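Local coordinates for protein glucoamylase (PDB 1LF6) that hydrolyses terminal alpha-1,4-linked glucose units one after another from the non-reducing ends of glucan chains, releasing beta-D-glucose, at residues G356-A361 with Y406-Y411; K150-Y155 with N207-D212; Y609-A612 with D616-P619. All blocks are in the same frame, centred on the assembly; numbering follows the deposited sequence.

Contact 1 of 3, residues G356-A361 with Y406-Y411; sequences GDVDSA and YRLKRY
Leu408 reaches across to the first turn of helix 358-375 and spreads its two methyls over Val358 and Ala361. Its CD2 lies 3.8 Å from CG1 of Val358 and grazes the Ala361 methyl, and the side chains of Leu408 and Val358 run past one another in opposite directions, each presenting a methyl to the other. The second branch meets Ala361 alone: CD1 of Leu408 is 4.1 Å from the CB of Ala361 and also touches the backbone O of that residue, at 3.8 Å. The fork of the leucine is thus spread over a short ridge made by positions three apart on the helix. With CG opposite the carbonyl carbon (chi1 -76°), the leucine points its fork at this ridge, while Val358 offers the methyl that stands anti to its own backbone N.

Both backbones change course here. Gly356 ends the preceding helix in a Schellman motif, and Asp357 N-caps the next one, its OD2 accepting from Ser360 N at 3.1 Å; Lys409 closes helix 395-407 with a second Schellman motif. Shortening Leu408 to an alanine would probably take from Val358 CG1 and Ala361 CB the two methyls they pack on across this contact and open a gap there.

Beyond the pair, Leu408 also packs on Leu365, and Arg410 forms a salt bridge with Asp366. The contact therefore joins the end of helix 395-407 to the first turn of helix 358-375, with Ile353 of helix 342-355 packed against both Leu408 and Ala361, within the helical (alpha/alpha) barrel.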
loop_
_atom_site.group_PDB
_atom_site.type_symbol
_atom_site.label_atom_id
_atom_site.label_comp_id
_atom_site.label_asym_id
_atom_site.label_seq_id
_atom_site.Cartn_x
_atom_site.Cartn_y
_atom_site.Cartn_z
ATOM N N GLY A 356 5.997 18.808 5.843
ATOM C CA GLY A 356 6.859 19.826 5.272
ATOM C C GLY A 356 7.315 19.543 3.851
ATOM O O GLY A 356 8.022 20.357 3.256
ATOM N N ASP A 357 6.924 18.398 3.301
ATOM C CA ASP A 357 7.298 18.050 1.932
ATOM C C ASP A 357 6.205 18.549 0.993
ATOM O O ASP A 357 5.418 17.772 0.439
ATOM C CB ASP A 357 7.470 16.534 1.790
ATOM C CG ASP A 357 7.905 16.120 0.390
ATOM O OD1 ASP A 357 8.040 14.901 0.159
ATOM O OD2 ASP A 357 8.110 17.004 -0.475
ATOM N N VAL A 358 6.163 19.865 0.825
ATOM C CA VAL A 358 5.173 20.506 -0.029
ATOM C C VAL A 358 5.310 20.094 -1.492
ATOM O O VAL A 358 4.308 19.953 -2.190
ATOM C CB VAL A 358 5.277 22.044 0.100
ATOM C CG1 VAL A 358 4.222 22.725 -0.757
ATOM C CG2 VAL A 358 5.103 22.434 1.554
ATOM N N ASP A 359 6.544 19.891 -1.949
ATOM C CA ASP A 359 6.802 19.492 -3.336
ATOM C C ASP A 359 6.052 18.222 -3.723
ATOM O O ASP A 359 5.466 18.137 -4.803
ATOM C CB ASP A 359 8.300 19.259 -3.556
ATOM C CG ASP A 359 9.108 20.551 -3.537
ATOM O OD1 ASP A 359 10.348 20.465 -3.464
ATOM O OD2 ASP A 359 8.507 21.642 -3.607
ATOM N N SER A 360 6.090 17.227 -2.843
ATOM C CA SER A 360 5.410 15.967 -3.111
ATOM C C SER A 360 3.899 16.156 -3.219
ATOM O O SER A 360 3.257 15.543 -4.068
ATOM C CB SER A 360 5.730 14.948 -2.023
ATOM O OG SER A 360 7.092 14.555 -2.092
ATOM N N ALA A 361 3.333 17.000 -2.361
ATOM C CA ALA A 361 1.900 17.260 -2.397
ATOM C C ALA A 361 1.528 17.949 -3.712
ATOM O O ALA A 361 0.524 17.607 -4.341
ATOM C CB ALA A 361 1.496 18.125 -1.219
ATOM N N TYR A 406 -6.706 24.470 -2.800
ATOM C CA TYR A 406 -6.860 25.582 -1.881
ATOM C C TYR A 406 -5.762 25.612 -0.817
ATOM O O TYR A 406 -5.164 26.653 -0.564
ATOM C CB TYR A 406 -8.231 25.523 -1.203
ATOM C CG TYR A 406 -8.311 26.377 0.035
ATOM C CD1 TYR A 406 -8.183 25.812 1.303
ATOM C CD2 TYR A 406 -8.443 27.762 -0.061
ATOM C CE1 TYR A 406 -8.178 26.600 2.442
ATOM C CE2 TYR A 406 -8.438 28.562 1.073
ATOM C CZ TYR A 406 -8.300 27.974 2.318
ATOM O OH TYR A 406 -8.248 28.766 3.434
ATOM N N ARG A 407 -5.505 24.470 -0.187
ATOM C CA ARG A 407 -4.486 24.410 0.850
ATOM C C ARG A 407 -3.080 24.659 0.312
ATOM O O ARG A 407 -2.228 25.196 1.016
ATOM C CB ARG A 407 -4.551 23.064 1.574
ATOM C CG ARG A 407 -5.824 22.881 2.387
ATOM C CD ARG A 407 -5.623 21.820 3.446
ATOM N NE ARG A 407 -4.597 22.220 4.400
ATOM C CZ ARG A 407 -3.701 21.390 4.921
ATOM N NH1 ARG A 407 -3.704 20.109 4.578
ATOM N NH2 ARG A 407 -2.801 21.842 5.781
ATOM N N LEU A 408 -2.834 24.267 -0.933
ATOM C CA LEU A 408 -1.530 24.483 -1.543
ATOM C C LEU A 408 -1.490 25.861 -2.210
ATOM O O LEU A 408 -0.486 26.243 -2.806
ATOM C CB LEU A 408 -1.238 23.385 -2.573
ATOM C CG LEU A 408 -0.849 22.031 -1.958
ATOM C CD1 LEU A 408 -0.788 20.959 -3.023
ATOM C CD2 LEU A 408 0.487 22.169 -1.265
ATOM N N LYS A 409 -2.589 26.601 -2.086
ATOM C CA LYS A 409 -2.706 27.933 -2.670
ATOM C C LYS A 409 -2.353 27.933 -4.147
ATOM O O LYS A 409 -1.740 28.873 -4.658
ATOM C CB LYS A 409 -1.819 28.926 -1.912
ATOM C CG LYS A 409 -2.266 29.145 -0.478
ATOM C CD LYS A 409 -1.434 30.200 0.219
ATOM C CE LYS A 409 -1.940 30.441 1.638
ATOM N NZ LYS A 409 -1.187 31.534 2.320
ATOM N N ARG A 410 -2.753 26.869 -4.833
ATOM C CA ARG A 410 -2.496 26.728 -6.260
ATOM C C ARG A 410 -3.657 27.303 -7.056
ATOM O O ARG A 410 -4.404 26.574 -7.714
ATOM C CB ARG A 410 -2.297 25.247 -6.607
ATOM C CG ARG A 410 -1.020 24.656 -6.030
ATOM C CD ARG A 410 0.189 25.274 -6.704
ATOM N NE ARG A 410 0.137 25.071 -8.149
ATOM C CZ ARG A 410 0.478 23.943 -8.762
ATOM N NH1 ARG A 410 0.904 22.906 -8.082
ATOM N NH2 ARG A 410 0.381 23.835 -10.065
ATOM N N TYR A 411 -3.794 28.622 -6.998
ATOM C CA TYR A 411 -4.869 29.320 -7.700
ATOM C C TYR A 411 -4.662 29.312 -9.205
ATOM O O TYR A 411 -5.540 29.714 -9.973
ATOM C CB TYR A 411 -4.963 30.764 -7.197
ATOM C CG TYR A 411 -4.953 30.875 -5.693
ATOM C CD1 TYR A 411 -5.723 30.016 -4.908
ATOM C CD2 TYR A 411 -4.182 31.843 -5.050
ATOM C CE1 TYR A 411 -5.726 30.118 -3.520
ATOM C CE2 TYR A 411 -4.179 31.953 -3.661
ATOM C CZ TYR A 411 -4.952 31.090 -2.905
ATOM O OH TYR A 411 -4.964 31.201 -1.536
#

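Contact 2 of 3, residues K150-Y155 with N207-D212; sequences KLYLAY and NDIMTD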
loop_
_atom_site.group_PDB
_atom_site.type_symbol
_atom_site.label_atom_id
_atom_site.label_comp_id
_atom_site.label_asym_id
_atom_site.label_seq_id
_atom_site.Cartn_x
_atom_site.Cartn_y
_atom_site.Cartn_z
ATOM N N LYS A 150 22.934 -27.793 3.433
ATOM C CA LYS A 150 22.928 -27.373 2.037
ATOM C C LYS A 150 21.992 -26.173 1.967
ATOM O O LYS A 150 20.927 -26.176 2.583
ATOM C CB LYS A 150 22.407 -28.489 1.125
ATOM C CG LYS A 150 23.382 -29.629 0.861
ATOM C CD LYS A 150 23.582 -30.506 2.086
ATOM C CE LYS A 150 24.452 -31.712 1.751
ATOM N NZ LYS A 150 24.798 -32.514 2.957
ATOM N N LEU A 151 22.387 -25.148 1.223
ATOM C CA LEU A 151 21.564 -23.953 1.103
ATOM C C LEU A 151 21.179 -23.706 -0.347
ATOM O O LEU A 151 22.040 -23.645 -1.226
ATOM C CB LEU A 151 22.318 -22.740 1.651
ATOM C CG LEU A 151 21.566 -21.412 1.639
ATOM C CD1 LEU A 151 20.397 -21.464 2.611
ATOM C CD2 LEU A 151 22.523 -20.294 2.019
ATOM N N TYR A 152 19.880 -23.567 -0.593
ATOM C CA TYR A 152 19.393 -23.328 -1.943
ATOM C C TYR A 152 18.549 -22.062 -2.017
ATOM O O TYR A 152 17.825 -21.724 -1.081
ATOM C CB TYR A 152 18.576 -24.526 -2.438
ATOM C CG TYR A 152 19.271 -25.861 -2.262
ATOM C CD1 TYR A 152 19.199 -26.552 -1.053
ATOM C CD2 TYR A 152 20.017 -26.425 -3.299
ATOM C CE1 TYR A 152 19.851 -27.770 -0.879
ATOM C CE2 TYR A 152 20.676 -27.642 -3.136
ATOM C CZ TYR A 152 20.589 -28.308 -1.921
ATOM O OH TYR A 152 21.246 -29.506 -1.746
ATOM N N LEU A 153 18.655 -21.369 -3.145
ATOM C CA LEU A 153 17.917 -20.137 -3.382
ATOM C C LEU A 153 16.860 -20.403 -4.448
ATOM O O LEU A 153 17.171 -20.928 -5.518
ATOM C CB LEU A 153 18.873 -19.040 -3.863
ATOM C CG LEU A 153 18.288 -17.642 -4.095
ATOM C CD1 LEU A 153 17.772 -17.088 -2.778
ATOM C CD2 LEU A 153 19.354 -16.721 -4.675
ATOM N N ALA A 154 15.613 -20.043 -4.153
ATOM C CA ALA A 154 14.512 -20.243 -5.094
ATOM C C ALA A 154 13.923 -18.903 -5.510
ATOM O O ALA A 154 13.309 -18.204 -4.706
ATOM C CB ALA A 154 13.435 -21.118 -4.465
ATOM N N TYR A 155 14.130 -18.551 -6.774
ATOM C CA TYR A 155 13.639 -17.302 -7.336
ATOM C C TYR A 155 12.405 -17.578 -8.190
ATOM O O TYR A 155 12.467 -18.364 -9.133
ATOM C CB TYR A 155 14.737 -16.662 -8.194
ATOM C CG TYR A 155 14.270 -15.540 -9.092
ATOM C CD1 TYR A 155 13.583 -14.444 -8.574
ATOM C CD2 TYR A 155 14.524 -15.570 -10.465
ATOM C CE1 TYR A 155 13.163 -13.403 -9.399
ATOM C CE2 TYR A 155 14.109 -14.533 -11.297
ATOM C CZ TYR A 155 13.428 -13.453 -10.756
ATOM O OH TYR A 155 13.023 -12.424 -11.572
ATOM N N ASN A 207 8.898 -30.098 -11.372
ATOM C CA ASN A 207 10.307 -30.432 -11.206
ATOM C C ASN A 207 11.118 -29.210 -10.790
ATOM O O ASN A 207 12.277 -29.055 -11.179
ATOM C CB ASN A 207 10.879 -31.026 -12.497
ATOM C CG ASN A 207 10.497 -30.229 -13.727
ATOM O OD1 ASN A 207 10.594 -29.000 -13.745
ATOM N ND2 ASN A 207 10.074 -30.928 -14.772
ATOM N N ASP A 208 10.497 -28.344 -9.997
ATOM C CA ASP A 208 11.155 -27.141 -9.505
ATOM C C ASP A 208 12.098 -27.518 -8.367
ATOM O O ASP A 208 12.024 -28.622 -7.825
ATOM C CB ASP A 208 10.118 -26.133 -9.005
ATOM C CG ASP A 208 9.143 -26.743 -8.016
ATOM O OD1 ASP A 208 8.957 -26.161 -6.933
ATOM O OD2 ASP A 208 8.559 -27.801 -8.330
ATOM N N ILE A 209 12.972 -26.589 -7.998
ATOM C CA ILE A 209 13.946 -26.825 -6.940
ATOM C C ILE A 209 13.295 -27.333 -5.644
ATOM O O ILE A 209 13.799 -28.265 -5.017
ATOM C CB ILE A 209 14.775 -25.525 -6.680
ATOM C CG1 ILE A 209 16.212 -25.880 -6.274
ATOM C CG2 ILE A 209 14.097 -24.654 -5.640
ATOM C CD1 ILE A 209 16.343 -26.646 -4.982
ATOM N N MET A 210 12.167 -26.743 -5.258
ATOM C CA MET A 210 11.473 -27.143 -4.032
ATOM C C MET A 210 11.013 -28.598 -4.086
ATOM O O MET A 210 11.166 -29.338 -3.117
ATOM C CB MET A 210 10.263 -26.231 -3.791
ATOM C CG MET A 210 9.526 -26.479 -2.480
ATOM S SD MET A 210 10.473 -25.998 -1.014
ATOM C CE MET A 210 11.053 -27.572 -0.440
ATOM N N THR A 211 10.447 -29.005 -5.218
ATOM C CA THR A 211 9.965 -30.374 -5.369
ATOM C C THR A 211 11.135 -31.351 -5.415
ATOM O O THR A 211 11.069 -32.449 -4.861
ATOM C CB THR A 211 9.135 -30.543 -6.664
ATOM O OG1 THR A 211 8.059 -29.595 -6.679
ATOM C CG2 THR A 211 8.557 -31.955 -6.742
ATOM N N ASP A 212 12.207 -30.943 -6.082
ATOM C CA ASP A 212 13.394 -31.776 -6.213
ATOM C C ASP A 212 13.959 -32.130 -4.842
ATOM O O ASP A 212 14.401 -33.258 -4.622
ATOM C CB ASP A 212 14.455 -31.047 -7.044
ATOM C CG ASP A 212 15.581 -31.960 -7.493
ATOM O OD1 ASP A 212 16.519 -31.464 -8.156
ATOM O OD2 ASP A 212 15.530 -33.171 -7.191
#
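Ile209, in the first turn of helix 209-216, lays its two branches on two residues of strand 150-157 that face the same way, Tyr152 and Ala154. The longer branch goes to the tyrosine: CD1 of Ile209 sits 4.0 Å from Tyr152 CB and equally close to CD2 of that ring. It meets the root of the ring obliquely, and the two side chains cross at a slant. The shorter branch, CG2 of Ile209, rests 3.8 Å from the CB of Ala154.

This fit goes with an unusual isoleucine conformation. A chi1 of -147° lies well away from a fully staggered value; at this angle CG2 falls between the backbone N and the carbonyl carbon and faces Ala154, while CD1 faces Tyr152. The tyrosine's chi1 of -50° places its ring so that CG and CD2 come beside the same methyl that touches CB.

The strand belongs to an antiparallel sheet of the N-terminal beta-sandwich, flanked by strands 70-80 and 230-236, and the short helix packs on one face of it. Side chains alternate as expected: Leu151 and Leu153 turn to the other face, where they meet Phe244 and Ile246 of strand 243-251 in the second sheet.

Asp208 occupies the N-cap position of the helix, and its backbone O accepts from Asp212 N at 2.9 Å. Next to the contact, the Tyr152 side chain also touches Gln218 and Met219 in the loop after the helix.

Contact 3 of 3, residues Y609-A612 with D616-P619; sequences YEIA and DATP
Ala617 presses its methyl against the side chain of Ile611, and this pair forms the centre of the contact. The CB of Ala617 is 3.5 Å from CG1 of Ile611, a close approach for two saturated carbons, and 4.0 Å from CD1 of the same residue. The methyl therefore lies alongside the longer branch of the isoleucine rather than at its end alone. That branch stands opposite the carbonyl carbon (chi1 -67°) and is fully extended at chi2, which carries CG1 and CD1 along the alanine.

Glu610, one residue earlier, adds a looser apposition: its CB faces the backbone O of Asp616 at 4.5 Å, and its carboxylate makes a long, weak ion pair with Arg606. The CB of Asp616 is directed away from 609-612, and its OD2 accepts a weak capping bond of 3.2 Å from Thr618 N.

The arrangement is a tight helix-to-helix connection in which the residue just ahead of helix 618-627 folds back on the last turn of helix 600-612. Helix 653-668 closes over the same spot, with Leu662 touching both Ile611 and Ala617, while Ser665 meets Ile611 and Asn666 meets Ala617.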
loop_
_atom_site.group_PDB
_atom_site.type_symbol
_atom_site.label_atom_id
_atom_site.label_comp_id
_atom_site.label_asym_id
_atom_site.label_seq_id
_atom_site.Cartn_x
_atom_site.Cartn_y
_atom_site.Cartn_z
ATOM N N TYR A 609 -10.998 13.456 15.385
ATOM C CA TYR A 609 -12.237 14.075 15.843
ATOM C C TYR A 609 -12.080 14.514 17.297
ATOM O O TYR A 609 -12.520 15.599 17.675
ATOM C CB TYR A 609 -13.424 13.111 15.741
ATOM C CG TYR A 609 -14.564 13.540 16.641
ATOM C CD1 TYR A 609 -14.707 13.003 17.919
ATOM C CD2 TYR A 609 -15.441 14.557 16.252
ATOM C CE1 TYR A 609 -15.688 13.471 18.798
ATOM C CE2 TYR A 609 -16.426 15.034 17.119
ATOM C CZ TYR A 609 -16.543 14.487 18.395
ATOM O OH TYR A 609 -17.495 14.962 19.271
ATOM N N GLU A 610 -11.453 13.671 18.109
ATOM C CA GLU A 610 -11.267 13.997 19.513
ATOM C C GLU A 610 -10.509 15.313 19.673
ATOM O O GLU A 610 -10.830 16.108 20.555
ATOM C CB GLU A 610 -10.550 12.854 20.233
ATOM C CG GLU A 610 -11.387 11.573 20.340
ATOM C CD GLU A 610 -12.690 11.769 21.117
ATOM O OE1 GLU A 610 -12.648 12.408 22.186
ATOM O OE2 GLU A 610 -13.749 11.272 20.672
ATOM N N ILE A 611 -9.516 15.552 18.820
ATOM C CA ILE A 611 -8.762 16.795 18.880
ATOM C C ILE A 611 -9.721 17.950 18.603
ATOM O O ILE A 611 -9.712 18.964 19.309
ATOM C CB ILE A 611 -7.613 16.819 17.843
ATOM C CG1 ILE A 611 -6.560 15.763 18.216
ATOM C CG2 ILE A 611 -6.974 18.214 17.794
ATOM C CD1 ILE A 611 -5.385 15.692 17.257
ATOM N N ALA A 612 -10.550 17.795 17.576
ATOM C CA ALA A 612 -11.534 18.819 17.227
ATOM C C ALA A 612 -12.436 19.088 18.428
ATOM O O ALA A 612 -12.893 20.214 18.627
ATOM C CB ALA A 612 -12.375 18.347 16.046
ATOM N N ASP A 616 -7.679 15.076 24.563
ATOM C CA ASP A 616 -6.382 14.455 24.300
ATOM C C ASP A 616 -6.577 13.302 23.327
ATOM O O ASP A 616 -7.506 12.508 23.473
ATOM C CB ASP A 616 -5.765 13.937 25.608
ATOM C CG ASP A 616 -4.303 13.550 25.454
ATOM O OD1 ASP A 616 -3.772 12.861 26.351
ATOM O OD2 ASP A 616 -3.675 13.943 24.445
ATOM N N ALA A 617 -5.699 13.210 22.336
ATOM C CA ALA A 617 -5.789 12.153 21.343
ATOM C C ALA A 617 -4.631 11.166 21.460
ATOM O O ALA A 617 -4.523 10.223 20.671
ATOM C CB ALA A 617 -5.813 12.761 19.951
ATOM N N THR A 618 -3.772 11.378 22.452
ATOM C CA THR A 618 -2.616 10.511 22.666
ATOM C C THR A 618 -2.959 9.018 22.637
ATOM O O THR A 618 -2.263 8.231 22.002
ATOM C CB THR A 618 -1.902 10.862 23.995
ATOM O OG1 THR A 618 -1.495 12.235 23.954
ATOM C CG2 THR A 618 -0.665 9.984 24.197
ATOM N N PRO A 619 -4.040 8.604 23.319
ATOM C CA PRO A 619 -4.376 7.176 23.291
ATOM C C PRO A 619 -4.657 6.648 21.880
ATOM O O PRO A 619 -4.457 5.466 21.606
ATOM C CB PRO A 619 -5.591 7.083 24.217
ATOM C CG PRO A 619 -6.158 8.462 24.202
ATOM C CD PRO A 619 -4.949 9.339 24.211
#

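Overall arrangement
Contacts 1 and 3 both belong to the family 15 catalytic region, an (alpha/alpha) barrel, and join helix ends to neighbouring helices; their centres are 25 Å apart and their nearest atoms about 13 Å. Contact 2 lies in the N-terminal beta-sandwich, on the far side of the chain's centre from both, with centres 50 Å from contact 1 and 52 Å from contact 3. Along the chain the three follow in series, contact 2 first and contact 3 last. All lie away from the probable catalytic base Glu435 and acid Glu438, and from Trp325, the likely substrate-binding residue, so they are packing contacts within the separate domains rather than parts of the active site.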